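Local structure of citrate synthase (Metallosphaera sedula, 6ABW) at residues Val87-Leu98 with Thr110-Tyr119; Gly231-Lys239 with Tyr333-Thr343. The protein probably catalyses the condensation of oxaloacetate, acetyl-CoA and water to citrate and CoA, a step of the tricarboxylic acid cycle, and binds acetyl-CoA. All blocks are in the same frame, centred on the assembly; numbering follows the deposited sequence.

Interaction 1 of 2, residues Val87-Leu98 with Thr110-Tyr119; sequences VPQQVIDMIYSL and TAFSALSSIY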
loop_
_atom_site.group_PDB
_atom_site.type_symbol
_atom_site.label_atom_id
_atom_site.label_comp_id
_atom_site.label_asym_id
_atom_site.label_seq_id
_atom_site.Cartn_x
_atom_site.Cartn_y
_atom_site.Cartn_z
ATOM N N VAL A 87 17.355 8.906 10.325
ATOM C CA VAL A 87 16.759 9.123 8.990
ATOM C C VAL A 87 16.898 10.581 8.581
ATOM O O VAL A 87 17.120 11.404 9.418
ATOM C CB VAL A 87 15.269 8.716 8.985
ATOM C CG1 VAL A 87 15.204 7.207 9.322
ATOM C CG2 VAL A 87 14.415 9.525 9.957
ATOM N N PRO A 88 16.681 10.897 7.305
ATOM C CA PRO A 88 16.854 12.309 6.958
ATOM C C PRO A 88 15.817 13.161 7.580
ATOM O O PRO A 88 14.663 12.721 7.827
ATOM C CB PRO A 88 16.759 12.322 5.442
ATOM C CG PRO A 88 17.023 10.945 5.035
ATOM C CD PRO A 88 16.484 10.067 6.117
ATOM N N GLN A 89 16.216 14.396 7.832
ATOM C CA GLN A 89 15.344 15.376 8.428
ATOM C C GLN A 89 14.003 15.566 7.696
ATOM O O GLN A 89 12.980 15.851 8.350
ATOM C CB GLN A 89 16.057 16.732 8.648
ATOM C CG GLN A 89 16.410 16.872 10.132
ATOM C CD GLN A 89 15.199 17.172 10.996
ATOM O OE1 GLN A 89 14.250 17.859 10.556
ATOM N NE2 GLN A 89 15.226 16.696 12.254
ATOM N N GLN A 90 14.014 15.351 6.386
ATOM C CA GLN A 90 12.828 15.498 5.576
ATOM C C GLN A 90 11.746 14.495 6.004
ATOM O O GLN A 90 10.566 14.823 5.947
ATOM C CB GLN A 90 13.155 15.334 4.103
ATOM C CG GLN A 90 13.984 16.461 3.517
ATOM C CD GLN A 90 15.464 16.439 3.851
ATOM O OE1 GLN A 90 16.041 15.420 4.293
ATOM N NE2 GLN A 90 16.088 17.579 3.662
ATOM N N VAL A 91 12.147 13.284 6.442
ATOM C CA VAL A 91 11.160 12.301 6.901
ATOM C C VAL A 91 10.489 12.806 8.191
ATOM O O VAL A 91 9.253 12.736 8.350
ATOM C CB VAL A 91 11.797 10.930 7.138
ATOM C CG1 VAL A 91 10.760 9.950 7.623
ATOM C CG2 VAL A 91 12.346 10.419 5.834
ATOM N N ILE A 92 11.317 13.315 9.120
ATOM C CA ILE A 92 10.831 13.868 10.347
ATOM C C ILE A 92 9.913 15.061 10.059
ATOM O O ILE A 92 8.818 15.170 10.631
ATOM C CB ILE A 92 11.995 14.272 11.312
ATOM C CG1 ILE A 92 12.917 13.111 11.664
ATOM C CG2 ILE A 92 11.457 15.011 12.538
ATOM C CD1 ILE A 92 12.204 11.864 12.076
ATOM N N ASP A 93 10.331 15.949 9.150
ATOM C CA ASP A 93 9.545 17.148 8.811
ATOM C C ASP A 93 8.173 16.736 8.314
ATOM O O ASP A 93 7.149 17.385 8.605
ATOM C CB ASP A 93 10.210 17.979 7.701
ATOM C CG ASP A 93 11.550 18.643 8.113
ATOM O OD1 ASP A 93 11.913 18.628 9.318
ATOM O OD2 ASP A 93 12.249 19.155 7.164
ATOM N N MET A 94 8.126 15.663 7.561
ATOM C CA MET A 94 6.847 15.225 7.026
ATOM C C MET A 94 5.896 14.765 8.078
ATOM O O MET A 94 4.709 15.121 8.054
ATOM C CB MET A 94 7.037 14.083 6.044
ATOM C CG MET A 94 7.707 14.606 4.776
ATOM S SD MET A 94 7.934 13.367 3.454
ATOM C CE MET A 94 6.584 12.283 3.851
ATOM N N ILE A 95 6.400 14.010 9.048
ATOM C CA ILE A 95 5.584 13.587 10.153
ATOM C C ILE A 95 4.973 14.815 10.896
ATOM O O ILE A 95 3.772 14.829 11.267
ATOM C CB ILE A 95 6.385 12.684 11.134
ATOM C CG1 ILE A 95 6.725 11.330 10.503
ATOM C CG2 ILE A 95 5.603 12.472 12.440
ATOM C CD1 ILE A 95 7.900 10.661 11.227
ATOM N N TYR A 96 5.838 15.795 11.125
ATOM C CA TYR A 96 5.460 16.990 11.869
ATOM C C TYR A 96 4.643 17.972 11.023
ATOM O O TYR A 96 4.071 18.889 11.566
ATOM C CB TYR A 96 6.706 17.712 12.418
ATOM C CG TYR A 96 7.126 17.121 13.737
ATOM C CD1 TYR A 96 7.905 15.967 13.774
ATOM C CD2 TYR A 96 6.749 17.693 14.919
ATOM C CE1 TYR A 96 8.308 15.380 14.970
ATOM C CE2 TYR A 96 7.160 17.136 16.132
ATOM C CZ TYR A 96 7.898 15.981 16.147
ATOM O OH TYR A 96 8.304 15.466 17.335
ATOM N N SER A 97 4.483 17.739 9.730
ATOM C CA SER A 97 3.656 18.651 8.932
ATOM C C SER A 97 2.204 18.144 8.731
ATOM O O SER A 97 1.348 18.901 8.293
ATOM C CB SER A 97 4.326 18.907 7.603
ATOM O OG SER A 97 4.125 17.805 6.810
ATOM N N LEU A 98 1.936 16.880 9.072
ATOM C CA LEU A 98 0.556 16.362 9.037
ATOM C C LEU A 98 -0.266 16.959 10.177
ATOM O O LEU A 98 0.291 17.369 11.196
ATOM C CB LEU A 98 0.587 14.855 9.066
ATOM C CG LEU A 98 1.175 14.206 7.812
ATOM C CD1 LEU A 98 1.378 12.697 8.013
ATOM C CD2 LEU A 98 0.233 14.417 6.635
ATOM N N THR A 110 2.795 7.505 5.751
ATOM C CA THR A 110 3.386 8.594 5.024
ATOM C C THR A 110 4.906 8.586 5.194
ATOM O O THR A 110 5.667 8.689 4.239
ATOM C CB THR A 110 2.765 9.916 5.450
ATOM O OG1 THR A 110 1.352 9.853 5.251
ATOM C CG2 THR A 110 3.306 11.065 4.617
ATOM N N ALA A 111 5.346 8.414 6.432
ATOM C CA ALA A 111 6.766 8.301 6.723
ATOM C C ALA A 111 7.441 7.126 6.053
ATOM O O ALA A 111 8.478 7.267 5.461
ATOM C CB ALA A 111 6.983 8.307 8.213
ATOM N N PHE A 112 6.777 5.978 5.991
ATOM C CA PHE A 112 7.336 4.810 5.303
ATOM C C PHE A 112 7.350 5.004 3.794
ATOM O O PHE A 112 8.258 4.477 3.153
ATOM C CB PHE A 112 6.625 3.518 5.716
ATOM C CG PHE A 112 7.299 2.859 6.840
ATOM C CD1 PHE A 112 7.090 3.243 8.128
ATOM C CD2 PHE A 112 8.317 1.918 6.560
ATOM C CE1 PHE A 112 7.826 2.659 9.166
ATOM C CE2 PHE A 112 9.074 1.353 7.589
ATOM C CZ PHE A 112 8.853 1.750 8.880
ATOM N N SER A 113 6.414 5.818 3.244
ATOM C CA SER A 113 6.469 6.091 1.781
ATOM C C SER A 113 7.695 6.936 1.493
ATOM O O SER A 113 8.414 6.673 0.521
ATOM C CB SER A 113 5.229 6.783 1.124
ATOM O OG SER A 113 4.034 6.120 1.502
ATOM N N ALA A 114 7.971 7.903 2.365
ATOM C CA ALA A 114 9.179 8.709 2.210
ATOM C C ALA A 114 10.450 7.924 2.378
ATOM O O ALA A 114 11.385 8.087 1.621
ATOM C CB ALA A 114 9.152 9.905 3.170
ATOM N N LEU A 115 10.505 7.039 3.353
ATOM C CA LEU A 115 11.621 6.100 3.518
ATOM C C LEU A 115 11.787 5.209 2.301
ATOM O O LEU A 115 12.889 4.942 1.878
ATOM C CB LEU A 115 11.449 5.279 4.786
ATOM C CG LEU A 115 11.509 5.969 6.150
ATOM C CD1 LEU A 115 11.094 4.967 7.207
ATOM C CD2 LEU A 115 12.894 6.488 6.365
ATOM N N SER A 116 10.687 4.754 1.692
ATOM C CA SER A 116 10.792 4.019 0.488
ATOM C C SER A 116 11.470 4.790 -0.669
ATOM O O SER A 116 12.318 4.222 -1.374
ATOM C CB SER A 116 9.450 3.406 0.110
ATOM O OG SER A 116 9.499 2.664 -1.079
ATOM N N SER A 117 11.130 6.049 -0.840
ATOM C CA SER A 117 11.681 6.894 -1.866
ATOM C C SER A 117 13.162 7.162 -1.641
ATOM O O SER A 117 13.918 7.295 -2.597
ATOM C CB SER A 117 10.911 8.225 -1.858
ATOM O OG SER A 117 9.580 8.016 -2.345
ATOM N N ILE A 118 13.583 7.244 -0.381
ATOM C CA ILE A 118 14.973 7.557 -0.036
ATOM C C ILE A 118 15.865 6.289 -0.017
ATOM O O ILE A 118 16.985 6.332 -0.524
ATOM C CB ILE A 118 14.979 8.305 1.315
ATOM C CG1 ILE A 118 14.305 9.653 1.121
ATOM C CG2 ILE A 118 16.376 8.411 1.891
ATOM C CD1 ILE A 118 13.913 10.343 2.386
ATOM N N TYR A 119 15.401 5.205 0.592
ATOM C CA TYR A 119 16.181 4.039 0.907
ATOM C C TYR A 119 15.845 2.807 0.111
ATOM O O TYR A 119 16.573 1.800 0.226
ATOM C CB TYR A 119 16.032 3.710 2.377
ATOM C CG TYR A 119 16.633 4.666 3.355
ATOM C CD1 TYR A 119 18.011 4.907 3.368
ATOM C CD2 TYR A 119 15.865 5.231 4.312
ATOM C CE1 TYR A 119 18.553 5.803 4.270
ATOM C CE2 TYR A 119 16.414 6.076 5.258
ATOM C CZ TYR A 119 17.762 6.339 5.234
ATOM O OH TYR A 119 18.280 7.196 6.197
#
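Val91 is the bump at the middle of this contact, a knob set into a hole framed by Ala111, Ala114, Leu115 and Ile118. Its two methyls divide the hollow. CG1, anti to the backbone N (chi1 179°), lies against Ala111, 4.2 Å from its CB, whereas CG2 points toward the Leu115 and Ile118 side of the hole and meets Ile118 CD1 at 3.8 Å. The small Ala111 and Ala114 let the backbones come close, the CA atoms of Val91 and Ala111 being 5.9 Å apart. This is an antiparallel helix pair of the all-alpha citrate synthase fold; the axes of the two segments approach to 9.3 Å, with 158° between their N-to-C directions. One turn on, Met94 bends at chi3 (27°) and lays CE into the notch between Ala114 CB and Thr110 CG2, 3.6 Å from each. Met94 also packs on Met94 of the second subunit, which places this edge of the pair at the subunit interface. On the other flank Ile95 CG1 rests 3.8 Å from Ala111 CB. At the start of 87-98, the Val87 side chain runs roughly perpendicular to that of Leu115, CG1 touching CD2, and CG1 also lies at the edge of the Tyr119 ring. Pro88 and Ile118 lie alongside one another, pointing opposite ways, and Pro88 CD comes 3.4 Å from Tyr119 OH.

Interaction 2 of 2, residues Gly231-Lys239 with Tyr333-Thr343; sequences GGAAEEAFK and YALGFPVYMFT. With ACO (acetyl coenzyme *a), chain D; GOL (glycerol), chain B.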
loop_
_atom_site.group_PDB
_atom_site.type_symbol
_atom_site.label_atom_id
_atom_site.label_comp_id
_atom_site.label_asym_id
_atom_site.label_seq_id
_atom_site.Cartn_x
_atom_site.Cartn_y
_atom_site.Cartn_z
ATOM N N GLY A 231 -7.203 -2.608 11.825
ATOM C CA GLY A 231 -6.565 -1.788 12.884
ATOM C C GLY A 231 -7.562 -1.422 13.967
ATOM O O GLY A 231 -8.754 -1.499 13.755
ATOM N N GLY A 232 -7.068 -1.066 15.143
ATOM C CA GLY A 232 -7.898 -0.511 16.181
ATOM C C GLY A 232 -8.386 -1.508 17.251
ATOM O O GLY A 232 -9.093 -1.096 18.138
ATOM N N ALA A 233 -8.044 -2.789 17.154
ATOM C CA ALA A 233 -8.551 -3.765 18.135
ATOM C C ALA A 233 -8.049 -3.504 19.576
ATOM O O ALA A 233 -8.838 -3.646 20.499
ATOM C CB ALA A 233 -8.234 -5.204 17.742
ATOM N N ALA A 234 -6.775 -3.148 19.753
ATOM C CA ALA A 234 -6.287 -2.880 21.118
ATOM C C ALA A 234 -6.958 -1.644 21.675
ATOM O O ALA A 234 -7.337 -1.589 22.885
ATOM C CB ALA A 234 -4.769 -2.682 21.104
ATOM N N GLU A 235 -7.174 -0.653 20.824
ATOM C CA GLU A 235 -7.911 0.560 21.234
ATOM C C GLU A 235 -9.346 0.260 21.644
ATOM O O GLU A 235 -9.791 0.743 22.702
ATOM C CB GLU A 235 -7.989 1.642 20.126
ATOM C CG GLU A 235 -6.646 2.293 19.830
ATOM C CD GLU A 235 -5.753 1.629 18.754
ATOM O OE1 GLU A 235 -5.867 0.354 18.592
ATOM O OE2 GLU A 235 -4.891 2.406 18.172
ATOM N N GLU A 236 -10.035 -0.604 20.880
ATOM C CA GLU A 236 -11.449 -0.858 21.125
ATOM C C GLU A 236 -11.593 -1.627 22.481
ATOM O O GLU A 236 -12.522 -1.355 23.260
ATOM C CB GLU A 236 -12.083 -1.680 20.013
ATOM C CG GLU A 236 -12.359 -0.847 18.758
ATOM C CD GLU A 236 -13.159 0.437 19.070
ATOM O OE1 GLU A 236 -12.664 1.582 18.857
ATOM O OE2 GLU A 236 -14.258 0.302 19.609
ATOM N N ALA A 237 -10.694 -2.557 22.729
ATOM C CA ALA A 237 -10.742 -3.310 23.980
ATOM C C ALA A 237 -10.506 -2.350 25.163
ATOM O O ALA A 237 -11.203 -2.422 26.140
ATOM C CB ALA A 237 -9.695 -4.397 23.993
ATOM N N PHE A 238 -9.506 -1.488 25.064
ATOM C CA PHE A 238 -9.090 -0.638 26.166
ATOM C C PHE A 238 -10.134 0.475 26.421
ATOM O O PHE A 238 -10.331 0.858 27.574
ATOM C CB PHE A 238 -7.769 -0.027 25.857
ATOM C CG PHE A 238 -7.154 0.729 27.000
ATOM C CD1 PHE A 238 -6.348 0.103 27.937
ATOM C CD2 PHE A 238 -7.384 2.074 27.122
ATOM C CE1 PHE A 238 -5.768 0.825 28.975
ATOM C CE2 PHE A 238 -6.855 2.767 28.183
ATOM C CZ PHE A 238 -6.073 2.143 29.119
ATOM N N LYS A 239 -10.817 0.901 25.371
ATOM C CA LYS A 239 -11.884 1.902 25.484
ATOM C C LYS A 239 -13.052 1.469 26.340
ATOM O O LYS A 239 -13.652 2.330 26.986
ATOM C CB LYS A 239 -12.385 2.419 24.133
ATOM C CG LYS A 239 -11.450 3.466 23.551
ATOM C CD LYS A 239 -11.804 3.728 22.081
ATOM C CE LYS A 239 -10.822 4.733 21.520
ATOM N NZ LYS A 239 -10.993 4.815 20.040
ATOM N N TYR A 333 -0.479 1.639 27.847
ATOM C CA TYR A 333 -0.907 2.777 28.685
ATOM C C TYR A 333 -0.005 2.951 29.899
ATOM O O TYR A 333 0.411 4.081 30.182
ATOM C CB TYR A 333 -2.356 2.572 29.145
ATOM C CG TYR A 333 -2.944 3.816 29.717
ATOM C CD1 TYR A 333 -3.461 4.794 28.906
ATOM C CD2 TYR A 333 -2.899 4.042 31.096
ATOM C CE1 TYR A 333 -4.026 5.943 29.464
ATOM C CE2 TYR A 333 -3.421 5.185 31.653
ATOM C CZ TYR A 333 -3.968 6.127 30.843
ATOM O OH TYR A 333 -4.501 7.249 31.436
ATOM N N ALA A 334 0.340 1.851 30.546
ATOM C CA ALA A 334 1.162 1.871 31.780
ATOM C C ALA A 334 2.578 2.385 31.436
ATOM O O ALA A 334 3.229 2.993 32.251
ATOM C CB ALA A 334 1.222 0.470 32.331
ATOM N N LEU A 335 3.047 2.117 30.199
ATOM C CA LEU A 335 4.306 2.627 29.695
ATOM C C LEU A 335 4.297 4.121 29.426
ATOM O O LEU A 335 5.390 4.682 29.297
ATOM C CB LEU A 335 4.757 1.892 28.452
ATOM C CG LEU A 335 5.142 0.439 28.695
ATOM C CD1 LEU A 335 5.270 -0.277 27.403
ATOM C CD2 LEU A 335 6.459 0.301 29.528
ATOM N N GLY A 336 3.125 4.751 29.281
ATOM C CA GLY A 336 2.981 6.191 28.956
ATOM C C GLY A 336 2.426 6.489 27.594
ATOM O O GLY A 336 2.358 7.643 27.202
ATOM N N PHE A 337 1.998 5.445 26.857
ATOM C CA PHE A 337 1.498 5.706 25.524
ATOM C C PHE A 337 0.029 6.048 25.580
ATOM O O PHE A 337 -0.742 5.346 26.206
ATOM C CB PHE A 337 1.732 4.537 24.569
ATOM C CG PHE A 337 3.187 4.291 24.242
ATOM C CD1 PHE A 337 3.837 5.064 23.257
ATOM C CD2 PHE A 337 3.888 3.295 24.827
ATOM C CE1 PHE A 337 5.154 4.869 22.973
ATOM C CE2 PHE A 337 5.216 3.055 24.500
ATOM C CZ PHE A 337 5.875 3.869 23.606
ATOM N N PRO A 338 -0.376 7.106 24.860
ATOM C CA PRO A 338 -1.808 7.311 24.759
ATOM C C PRO A 338 -2.507 6.209 23.926
ATOM O O PRO A 338 -1.884 5.623 23.028
ATOM C CB PRO A 338 -1.930 8.691 24.122
ATOM C CG PRO A 338 -0.554 9.213 23.972
ATOM C CD PRO A 338 0.444 8.177 24.254
ATOM N N VAL A 339 -3.811 6.118 24.091
ATOM C CA VAL A 339 -4.621 5.137 23.388
ATOM C C VAL A 339 -4.447 5.278 21.838
ATOM O O VAL A 339 -4.418 4.303 21.101
ATOM C CB VAL A 339 -6.097 5.240 23.768
ATOM C CG1 VAL A 339 -6.956 4.266 22.945
ATOM C CG2 VAL A 339 -6.247 4.910 25.268
ATOM N N TYR A 340 -4.289 6.486 21.349
ATOM C CA TYR A 340 -4.189 6.696 19.909
ATOM C C TYR A 340 -2.960 6.032 19.274
ATOM O O TYR A 340 -2.859 5.989 18.042
ATOM C CB TYR A 340 -4.288 8.190 19.476
ATOM C CG TYR A 340 -3.227 9.127 19.999
ATOM C CD1 TYR A 340 -1.914 9.035 19.570
ATOM C CD2 TYR A 340 -3.554 10.164 20.902
ATOM C CE1 TYR A 340 -0.939 9.908 20.013
ATOM C CE2 TYR A 340 -2.568 11.023 21.372
ATOM C CZ TYR A 340 -1.286 10.912 20.915
ATOM O OH TYR A 340 -0.293 11.750 21.369
ATOM N N MET A 341 -2.016 5.593 20.072
ATOM C CA MET A 341 -0.813 4.973 19.594
ATOM C C MET A 341 -0.939 3.464 19.552
ATOM O O MET A 341 0.005 2.858 19.055
ATOM C CB MET A 341 0.414 5.296 20.476
ATOM C CG MET A 341 0.906 6.747 20.382
ATOM S SD MET A 341 1.331 7.283 18.738
ATOM C CE MET A 341 2.704 6.230 18.347
ATOM N N PHE A 342 -2.007 2.818 20.060
ATOM C CA PHE A 342 -1.881 1.383 20.256
ATOM C C PHE A 342 -1.685 0.525 18.973
ATOM O O PHE A 342 -0.867 -0.389 18.952
ATOM C CB PHE A 342 -3.041 0.839 21.069
ATOM C CG PHE A 342 -3.163 1.342 22.500
ATOM C CD1 PHE A 342 -2.193 2.059 23.114
ATOM C CD2 PHE A 342 -4.308 0.983 23.213
ATOM C CE1 PHE A 342 -2.393 2.489 24.446
ATOM C CE2 PHE A 342 -4.521 1.368 24.512
ATOM C CZ PHE A 342 -3.540 2.133 25.139
ATOM N N THR A 343 -2.422 0.853 17.921
ATOM C CA THR A 343 -2.264 0.131 16.680
ATOM C C THR A 343 -0.878 0.412 16.039
ATOM O O THR A 343 -0.345 -0.453 15.364
ATOM C CB THR A 343 -3.453 0.369 15.728
ATOM O OG1 THR A 343 -4.605 -0.244 16.356
ATOM C CG2 THR A 343 -3.235 -0.321 14.384
HETATM N N1A ACO D . -18.086 -11.661 23.372
HETATM C C2A ACO D . -19.270 -12.314 23.659
HETATM N N3A ACO D . -19.729 -13.398 22.928
HETATM C C4A ACO D . -18.980 -13.836 21.889
HETATM C C5A ACO D . -17.697 -13.186 21.542
HETATM C C6A ACO D . -17.286 -12.056 22.371
HETATM N N6A ACO D . -16.140 -11.419 22.054
HETATM N N7A ACO D . -17.192 -13.816 20.455
HETATM C C8A ACO D . -18.060 -14.801 20.116
HETATM N N9A ACO D . -19.114 -14.796 20.962
HETATM C C1B ACO D . -20.268 -15.742 20.954
HETATM C C2B ACO D . -21.019 -15.818 19.615
HETATM O O2B ACO D . -22.014 -14.807 19.449
HETATM C C3B ACO D . -21.627 -17.187 19.740
HETATM O O3B ACO D . -22.823 -17.031 20.523
HETATM P P3B ACO D . -24.137 -17.998 20.420
HETATM O O7A ACO D . -25.287 -17.118 20.875
HETATM O O8A ACO D . -23.840 -19.152 21.372
HETATM O O9A ACO D . -24.198 -18.363 18.941
HETATM C C4B ACO D . -20.574 -18.016 20.488
HETATM O O4B ACO D . -19.782 -17.087 21.241
HETATM C C5B ACO D . -19.622 -18.776 19.599
HETATM O O5B ACO D . -18.987 -17.869 18.697
HETATM P P1A ACO D . -17.811 -18.407 17.729
HETATM O O1A ACO D . -18.525 -19.038 16.557
HETATM O O2A ACO D . -16.805 -19.186 18.589
HETATM O O3A ACO D . -16.985 -17.121 17.188
HETATM P P2A ACO D . -17.532 -16.053 16.102
HETATM O O4A ACO D . -17.016 -16.368 14.722
HETATM O O5A ACO D . -18.959 -15.689 16.391
HETATM O O6A ACO D . -16.557 -14.843 16.542
HETATM C CBP ACO D . -14.476 -13.686 16.497
HETATM C CCP ACO D . -15.149 -15.010 16.740
HETATM C CDP ACO D . -13.063 -13.422 16.969
HETATM C CEP ACO D . -15.064 -12.799 15.389
HETATM C CAP ACO D . -15.205 -12.931 17.726
HETATM O OAP ACO D . -15.075 -13.565 19.013
HETATM C C9P ACO D . -14.845 -11.463 17.975
HETATM O O9P ACO D . -15.467 -10.612 17.350
HETATM N N8P ACO D . -13.847 -11.177 18.850
HETATM C C7P ACO D . -13.252 -9.863 18.926
HETATM C C6P ACO D . -14.119 -8.773 19.513
HETATM C C5P ACO D . -13.299 -7.502 19.331
HETATM O O5P ACO D . -12.535 -7.128 20.219
HETATM N N4P ACO D . -13.467 -6.792 18.192
HETATM C C3P ACO D . -12.814 -5.499 17.947
HETATM C C2P ACO D . -11.885 -5.697 16.768
HETATM S S1P ACO D . -12.559 -4.864 15.373
HETATM C C ACO D . -11.220 -3.914 15.175
HETATM O O ACO D . -11.116 -2.948 15.907
HETATM C CH3 ACO D . -10.214 -4.343 14.147
HETATM C C1 GOL B . -4.185 -5.321 14.708
HETATM O O1 GOL B . -4.704 -6.573 15.202
HETATM C C2 GOL B . -4.733 -4.141 15.491
HETATM O O2 GOL B . -6.167 -4.217 15.401
HETATM C C3 GOL B . -4.230 -4.212 16.941
HETATM O O3 GOL B . -4.741 -3.056 17.626
HETATM O O HOH W 1 -5.805 4.720 17.149
#
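Thr343 holds the carboxylate of Glu235 with two hydrogen bonds at the polar end of this contact. Thr343 OG1 donates to Glu235 OE1 at 2.6 Å, and Thr343 N donates to Glu235 OE2 at 2.9 Å, both on the syn sides, the amide tilted 34° out of the carboxylate plane. A bend at chi2 (89°) brings the carboxylate to Thr343, whose two bonds fix its rotation. The same hydroxyl accepts a hydrogen bond from Gly232 N, the N-cap of helix 233-244. At the other end the packing is apolar and close. Phe342 turns its edge to the face of Phe238 in a T-shaped pair, planes at 90° and centroids 5.3 Å apart, while Val339 CG2 sits 3.6 Å from Phe238 CD2. Tyr333 meets Phe238 obliquely, completing an aromatic cluster that Tyr300 extends. The contact thus joins the N-terminal turns of helix 233-244, which line the acetyl-CoA pocket, to the bend between helices 325-335 and 342-365. Its wetter side begins at Glu235 OE2, where a water donates at 2.7 Å and reaches Tyr340 O only weakly. Nearby, exposed Lys239 merely brushes Val339 CG1 with CE, at 4.1 Å. A glycerol, probably from crystallisation, accepts hydrogen bonds from Ala233 N and Ala234 N and donates one to Thr343 OG1, beside the acetyl group of the bound acetyl-CoA.

The two contacts lie in series along the chain, their centres 24 Å apart and their nearest atoms about 9 Å apart, so they do not touch. Interaction 1 lies farther out, about 20 Å from the centre of the chain, beside the second subunit and away from the annotated sites. Interaction 2 is more central, about 11 Å from that centre, and no other protein chain of the assembly touches its segments. It borders the ligand: Gly231 O lies 3.2 Å from acetyl-CoA CH3, and the Ala233 side chain is about 4 Å from that of Asp325, a predicted active-site residue. Helix 128-151 touches segments of both interactions, through Val87 in one and Tyr340 in the other.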